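Iota-carrageenase (Alteromonas sp., PDB 1H80) hydrolyses the internal beta-1,4 linkages of iota-carrageenan, a sulfated galactan of red algal cell walls, with inversion of anomeric configuration. Local coordinates at residues Phe251-Asn265 against Glu344-Val356. Numbering follows the deposited sequence.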
loop_
_atom_site.group_PDB
_atom_site.type_symbol
_atom_site.label_atom_id
_atom_site.label_comp_id
_atom_site.label_asym_id
_atom_site.label_seq_id
_atom_site.Cartn_x
_atom_site.Cartn_y
_atom_site.Cartn_z
ATOM N N PHE A 251 -8.937 -2.325 -4.365
ATOM C CA PHE A 251 -9.067 -3.771 -4.283
ATOM C C PHE A 251 -8.693 -4.328 -5.648
ATOM O O PHE A 251 -9.261 -3.931 -6.665
ATOM C CB PHE A 251 -10.503 -4.185 -3.956
ATOM C CG PHE A 251 -10.987 -3.710 -2.620
ATOM C CD1 PHE A 251 -11.530 -2.437 -2.471
ATOM C CD2 PHE A 251 -10.894 -4.535 -1.504
ATOM C CE1 PHE A 251 -11.976 -1.991 -1.233
ATOM C CE2 PHE A 251 -11.335 -4.099 -0.261
ATOM C CZ PHE A 251 -11.877 -2.826 -0.123
ATOM N N GLY A 252 -7.725 -5.236 -5.664
ATOM C CA GLY A 252 -7.288 -5.852 -6.905
ATOM C C GLY A 252 -6.797 -7.231 -6.520
ATOM O O GLY A 252 -5.612 -7.411 -6.256
ATOM N N PRO A 253 -7.688 -8.231 -6.496
ATOM C CA PRO A 253 -7.315 -9.596 -6.118
ATOM C C PRO A 253 -6.461 -10.386 -7.095
ATOM O O PRO A 253 -5.869 -11.397 -6.718
ATOM C CB PRO A 253 -8.666 -10.251 -5.878
ATOM C CG PRO A 253 -9.506 -9.632 -6.958
ATOM C CD PRO A 253 -9.107 -8.165 -6.898
ATOM N N HIS A 254 -6.378 -9.924 -8.339
ATOM C CA HIS A 254 -5.611 -10.641 -9.346
ATOM C C HIS A 254 -6.098 -12.089 -9.400
ATOM O O HIS A 254 -7.243 -12.337 -9.767
ATOM C CB HIS A 254 -4.113 -10.574 -9.034
ATOM C CG HIS A 254 -3.490 -9.256 -9.375
ATOM N ND1 HIS A 254 -2.593 -9.100 -10.411
ATOM C CD2 HIS A 254 -3.662 -8.024 -8.840
ATOM C CE1 HIS A 254 -2.241 -7.831 -10.500
ATOM N NE2 HIS A 254 -2.876 -7.155 -9.558
ATOM N N PHE A 255 -5.248 -13.031 -9.000
ATOM C CA PHE A 255 -5.579 -14.459 -9.026
ATOM C C PHE A 255 -5.984 -15.031 -7.666
ATOM O O PHE A 255 -6.427 -16.177 -7.571
ATOM C CB PHE A 255 -4.355 -15.230 -9.519
ATOM C CG PHE A 255 -3.127 -14.980 -8.687
ATOM C CD1 PHE A 255 -3.003 -15.545 -7.419
ATOM C CD2 PHE A 255 -2.131 -14.119 -9.135
ATOM C CE1 PHE A 255 -1.910 -15.252 -6.608
ATOM C CE2 PHE A 255 -1.030 -13.819 -8.331
ATOM C CZ PHE A 255 -0.924 -14.386 -7.063
ATOM N N MET A 256 -5.826 -14.232 -6.619
ATOM C CA MET A 256 -6.101 -14.676 -5.258
ATOM C C MET A 256 -7.524 -14.562 -4.732
ATOM O O MET A 256 -8.215 -13.574 -4.959
ATOM C CB MET A 256 -5.154 -13.942 -4.303
ATOM C CG MET A 256 -5.354 -14.227 -2.819
ATOM S SD MET A 256 -5.083 -15.949 -2.354
ATOM C CE MET A 256 -3.510 -16.237 -3.142
ATOM N N LYS A 257 -7.947 -15.596 -4.012
ATOM C CA LYS A 257 -9.262 -15.612 -3.395
ATOM C C LYS A 257 -9.078 -15.073 -1.979
ATOM O O LYS A 257 -8.550 -15.762 -1.102
ATOM C CB LYS A 257 -9.818 -17.034 -3.333
ATOM C CG LYS A 257 -11.141 -17.122 -2.597
ATOM C CD LYS A 257 -11.723 -18.523 -2.658
ATOM C CE LYS A 257 -13.057 -18.587 -1.939
ATOM N NZ LYS A 257 -13.700 -19.923 -2.081
ATOM N N ASN A 258 -9.501 -13.832 -1.766
ATOM C CA ASN A 258 -9.370 -13.185 -0.468
ATOM C C ASN A 258 -10.663 -13.250 0.326
ATOM O O ASN A 258 -11.707 -13.642 -0.196
ATOM C CB ASN A 258 -8.965 -11.724 -0.666
ATOM C CG ASN A 258 -7.634 -11.583 -1.370
ATOM O OD1 ASN A 258 -6.576 -11.791 -0.777
ATOM N ND2 ASN A 258 -7.680 -11.242 -2.654
ATOM N N GLY A 259 -10.578 -12.851 1.593
ATOM C CA GLY A 259 -11.729 -12.868 2.469
ATOM C C GLY A 259 -12.439 -11.540 2.641
ATOM O O GLY A 259 -12.505 -10.724 1.715
ATOM N N ASP A 260 -12.962 -11.320 3.842
ATOM C CA ASP A 260 -13.713 -10.113 4.147
ATOM C C ASP A 260 -12.860 -8.910 4.507
ATOM O O ASP A 260 -11.801 -9.037 5.127
ATOM C CB ASP A 260 -14.700 -10.377 5.285
ATOM C CG ASP A 260 -15.590 -11.579 5.025
ATOM O OD1 ASP A 260 -15.753 -11.963 3.847
ATOM O OD2 ASP A 260 -16.136 -12.134 6.003
ATOM N N VAL A 261 -13.348 -7.737 4.116
ATOM C CA VAL A 261 -12.669 -6.482 4.392
ATOM C C VAL A 261 -13.711 -5.421 4.699
ATOM O O VAL A 261 -14.717 -5.312 4.002
ATOM C CB VAL A 261 -11.846 -5.987 3.171
ATOM C CG1 VAL A 261 -11.157 -4.662 3.506
ATOM C CG2 VAL A 261 -10.821 -7.032 2.768
ATOM N N GLN A 262 -13.481 -4.655 5.757
ATOM C CA GLN A 262 -14.388 -3.575 6.099
ATOM C C GLN A 262 -13.575 -2.301 6.192
ATOM O O GLN A 262 -12.555 -2.252 6.880
ATOM C CB GLN A 262 -15.092 -3.815 7.430
ATOM C CG GLN A 262 -15.932 -2.616 7.846
ATOM C CD GLN A 262 -16.680 -2.847 9.135
ATOM O OE1 GLN A 262 -17.677 -3.569 9.164
ATOM N NE2 GLN A 262 -16.199 -2.240 10.215
ATOM N N VAL A 263 -14.031 -1.272 5.492
ATOM C CA VAL A 263 -13.347 0.008 5.500
ATOM C C VAL A 263 -14.333 1.095 5.880
ATOM O O VAL A 263 -15.466 1.117 5.396
ATOM C CB VAL A 263 -12.763 0.349 4.110
ATOM C CG1 VAL A 263 -11.961 1.635 4.193
ATOM C CG2 VAL A 263 -11.887 -0.785 3.614
ATOM N N THR A 264 -13.910 1.989 6.762
ATOM C CA THR A 264 -14.761 3.093 7.176
ATOM C C THR A 264 -13.979 4.391 7.078
ATOM O O THR A 264 -12.777 4.424 7.337
ATOM C CB THR A 264 -15.263 2.930 8.630
ATOM O OG1 THR A 264 -14.143 2.847 9.523
ATOM C CG2 THR A 264 -16.116 1.676 8.763
ATOM N N ASN A 265 -14.669 5.451 6.675
ATOM C CA ASN A 265 -14.077 6.777 6.569
ATOM C C ASN A 265 -12.917 6.855 5.584
ATOM O O ASN A 265 -11.747 6.867 5.969
ATOM C CB ASN A 265 -13.631 7.250 7.954
ATOM C CG ASN A 265 -13.160 8.688 7.956
ATOM O OD1 ASN A 265 -13.351 9.418 6.981
ATOM N ND2 ASN A 265 -12.544 9.106 9.056
ATOM N N GLU A 344 -8.492 -19.483 -11.528
ATOM C CA GLU A 344 -9.690 -18.652 -11.705
ATOM C C GLU A 344 -9.455 -17.236 -11.196
ATOM O O GLU A 344 -8.586 -17.008 -10.355
ATOM C CB GLU A 344 -10.878 -19.293 -10.990
ATOM C CG GLU A 344 -11.026 -18.863 -9.535
ATOM C CD GLU A 344 -12.381 -19.263 -8.957
ATOM O OE1 GLU A 344 -13.374 -18.448 -9.037
ATOM O OE2 GLU A 344 -12.527 -20.415 -8.402
ATOM N N PRO A 345 -10.225 -16.262 -11.707
ATOM C CA PRO A 345 -10.047 -14.879 -11.261
ATOM C C PRO A 345 -10.156 -14.717 -9.749
ATOM O O PRO A 345 -11.009 -15.327 -9.099
ATOM C CB PRO A 345 -11.142 -14.122 -12.016
ATOM C CG PRO A 345 -12.163 -15.181 -12.318
ATOM C CD PRO A 345 -11.322 -16.365 -12.681
ATOM N N GLY A 346 -9.270 -13.895 -9.198
ATOM C CA GLY A 346 -9.279 -13.651 -7.771
ATOM C C GLY A 346 -10.541 -12.927 -7.353
ATOM O O GLY A 346 -11.321 -12.472 -8.190
ATOM N N SER A 347 -10.743 -12.812 -6.049
ATOM C CA SER A 347 -11.928 -12.153 -5.533
ATOM C C SER A 347 -11.741 -11.764 -4.081
ATOM O O SER A 347 -10.681 -11.978 -3.496
ATOM C CB SER A 347 -13.125 -13.097 -5.639
ATOM O OG SER A 347 -12.898 -14.271 -4.870
ATOM N N PHE A 348 -12.782 -11.161 -3.524
ATOM C CA PHE A 348 -12.812 -10.782 -2.124
ATOM C C PHE A 348 -14.138 -11.300 -1.599
ATOM O O PHE A 348 -15.071 -11.528 -2.372
ATOM C CB PHE A 348 -12.734 -9.266 -1.941
ATOM C CG PHE A 348 -11.343 -8.717 -2.043
ATOM C CD1 PHE A 348 -10.810 -8.348 -3.272
ATOM C CD2 PHE A 348 -10.552 -8.590 -0.902
ATOM C CE1 PHE A 348 -9.507 -7.858 -3.370
ATOM C CE2 PHE A 348 -9.250 -8.103 -0.984
ATOM C CZ PHE A 348 -8.724 -7.736 -2.222
ATOM N N GLY A 349 -14.216 -11.503 -0.291
ATOM C CA GLY A 349 -15.446 -11.994 0.300
ATOM C C GLY A 349 -16.418 -10.855 0.498
ATOM O O GLY A 349 -16.752 -10.137 -0.447
ATOM N N THR A 350 -16.878 -10.687 1.729
ATOM C CA THR A 350 -17.805 -9.616 2.042
ATOM C C THR A 350 -16.991 -8.346 2.226
ATOM O O THR A 350 -16.184 -8.249 3.148
ATOM C CB THR A 350 -18.582 -9.924 3.328
ATOM O OG1 THR A 350 -19.338 -11.127 3.141
ATOM C CG2 THR A 350 -19.529 -8.780 3.678
ATOM N N VAL A 351 -17.191 -7.387 1.327
ATOM C CA VAL A 351 -16.477 -6.121 1.389
ATOM C C VAL A 351 -17.456 -4.967 1.495
ATOM O O VAL A 351 -18.350 -4.818 0.661
ATOM C CB VAL A 351 -15.607 -5.895 0.134
ATOM C CG1 VAL A 351 -14.952 -4.519 0.197
ATOM C CG2 VAL A 351 -14.550 -6.984 0.030
ATOM N N LYS A 352 -17.285 -4.155 2.531
ATOM C CA LYS A 352 -18.136 -2.997 2.741
ATOM C C LYS A 352 -17.260 -1.802 3.062
ATOM O O LYS A 352 -16.338 -1.896 3.873
ATOM C CB LYS A 352 -19.118 -3.244 3.884
ATOM C CG LYS A 352 -20.107 -4.354 3.597
ATOM C CD LYS A 352 -21.118 -4.495 4.716
ATOM C CE LYS A 352 -22.035 -5.682 4.468
ATOM N NZ LYS A 352 -23.027 -5.856 5.564
ATOM N N VAL A 353 -17.546 -0.691 2.397
ATOM C CA VAL A 353 -16.812 0.552 2.593
ATOM C C VAL A 353 -17.832 1.615 2.981
ATOM O O VAL A 353 -18.707 1.961 2.184
ATOM C CB VAL A 353 -16.099 0.980 1.295
ATOM C CG1 VAL A 353 -15.292 2.245 1.535
ATOM C CG2 VAL A 353 -15.203 -0.151 0.801
ATOM N N PHE A 354 -17.722 2.125 4.205
ATOM C CA PHE A 354 -18.651 3.137 4.702
ATOM C C PHE A 354 -18.041 4.531 4.739
ATOM O O PHE A 354 -16.866 4.692 5.066
ATOM C CB PHE A 354 -19.118 2.793 6.122
ATOM C CG PHE A 354 -19.748 1.438 6.255
ATOM C CD1 PHE A 354 -18.963 0.296 6.350
ATOM C CD2 PHE A 354 -21.133 1.305 6.310
ATOM C CE1 PHE A 354 -19.544 -0.962 6.501
ATOM C CE2 PHE A 354 -21.725 0.055 6.461
ATOM C CZ PHE A 354 -20.929 -1.083 6.558
ATOM N N ASP A 355 -18.861 5.529 4.416
ATOM C CA ASP A 355 -18.460 6.934 4.428
ATOM C C ASP A 355 -17.273 7.250 3.526
ATOM O O ASP A 355 -16.124 7.280 3.965
ATOM C CB ASP A 355 -18.154 7.383 5.860
ATOM C CG ASP A 355 -19.299 7.100 6.817
ATOM O OD1 ASP A 355 -20.467 7.338 6.442
ATOM O OD2 ASP A 355 -19.030 6.648 7.951
ATOM N N VAL A 356 -17.573 7.500 2.258
ATOM C CA VAL A 356 -16.557 7.811 1.265
ATOM C C VAL A 356 -16.741 9.251 0.807
ATOM O O VAL A 356 -17.846 9.664 0.459
ATOM C CB VAL A 356 -16.684 6.874 0.044
ATOM C CG1 VAL A 356 -15.599 7.184 -0.970
ATOM C CG2 VAL A 356 -16.592 5.419 0.493
HETATM O O HOH W 1 -6.340 -18.608 -9.093
#
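F251 drives the edge of its ring into one face of the F348 ring in a T-shaped stack, planes 87° apart and centroids 5.2 Å apart. The far end of the same phenylalanine meets V351, CZ lying 3.5 Å from CG1. P253 abuts the edge of F348 through CD and lays CB and CG against the G346-S347 peptide. The type II' turn from P253 to M256 then presents two carbonyls to residues 344-356: H254 O takes the N-H of G346 and M256 O that of S347. A water donates to both F255 O and E344 O. N258 grips S347 O twice, by its backbone N (2.8 Å) and by ND2 (3.2 Å), the donors coming from opposite faces of that carbonyl. With CG anti to its carbonyl carbon (chi1 -61°), the asparagine lies alongside F348, and its CB makes a CH-pi contact on the ring face opposite F251; I232 N and T219 OG1 engage its amide end. Replacing F348 by an alanine is likely to open a gap between F251 and N258 and take from P253 CD the ring edge it rests on. G259 O accepts from G349 N, and D260 OD1 receives T350 N at 2.7 Å from above the carboxylate plane. From V261 the two segments run as parallel beta strands, 1° apart. V261 and V263 bond through both N and O, and N265 N bonds to F354 O. V261, V263, V351 and V353 share one face; on the other, T264 CG2 packs 4.0 Å from F354 CD1. These are neighbouring rungs of the right-handed parallel beta-helix: strand 261-269 lies between strands 231-243 and 351-359, the latter continuing to strand 421-429, while F251 belongs to a separate parallel sheet beside strand 275-277.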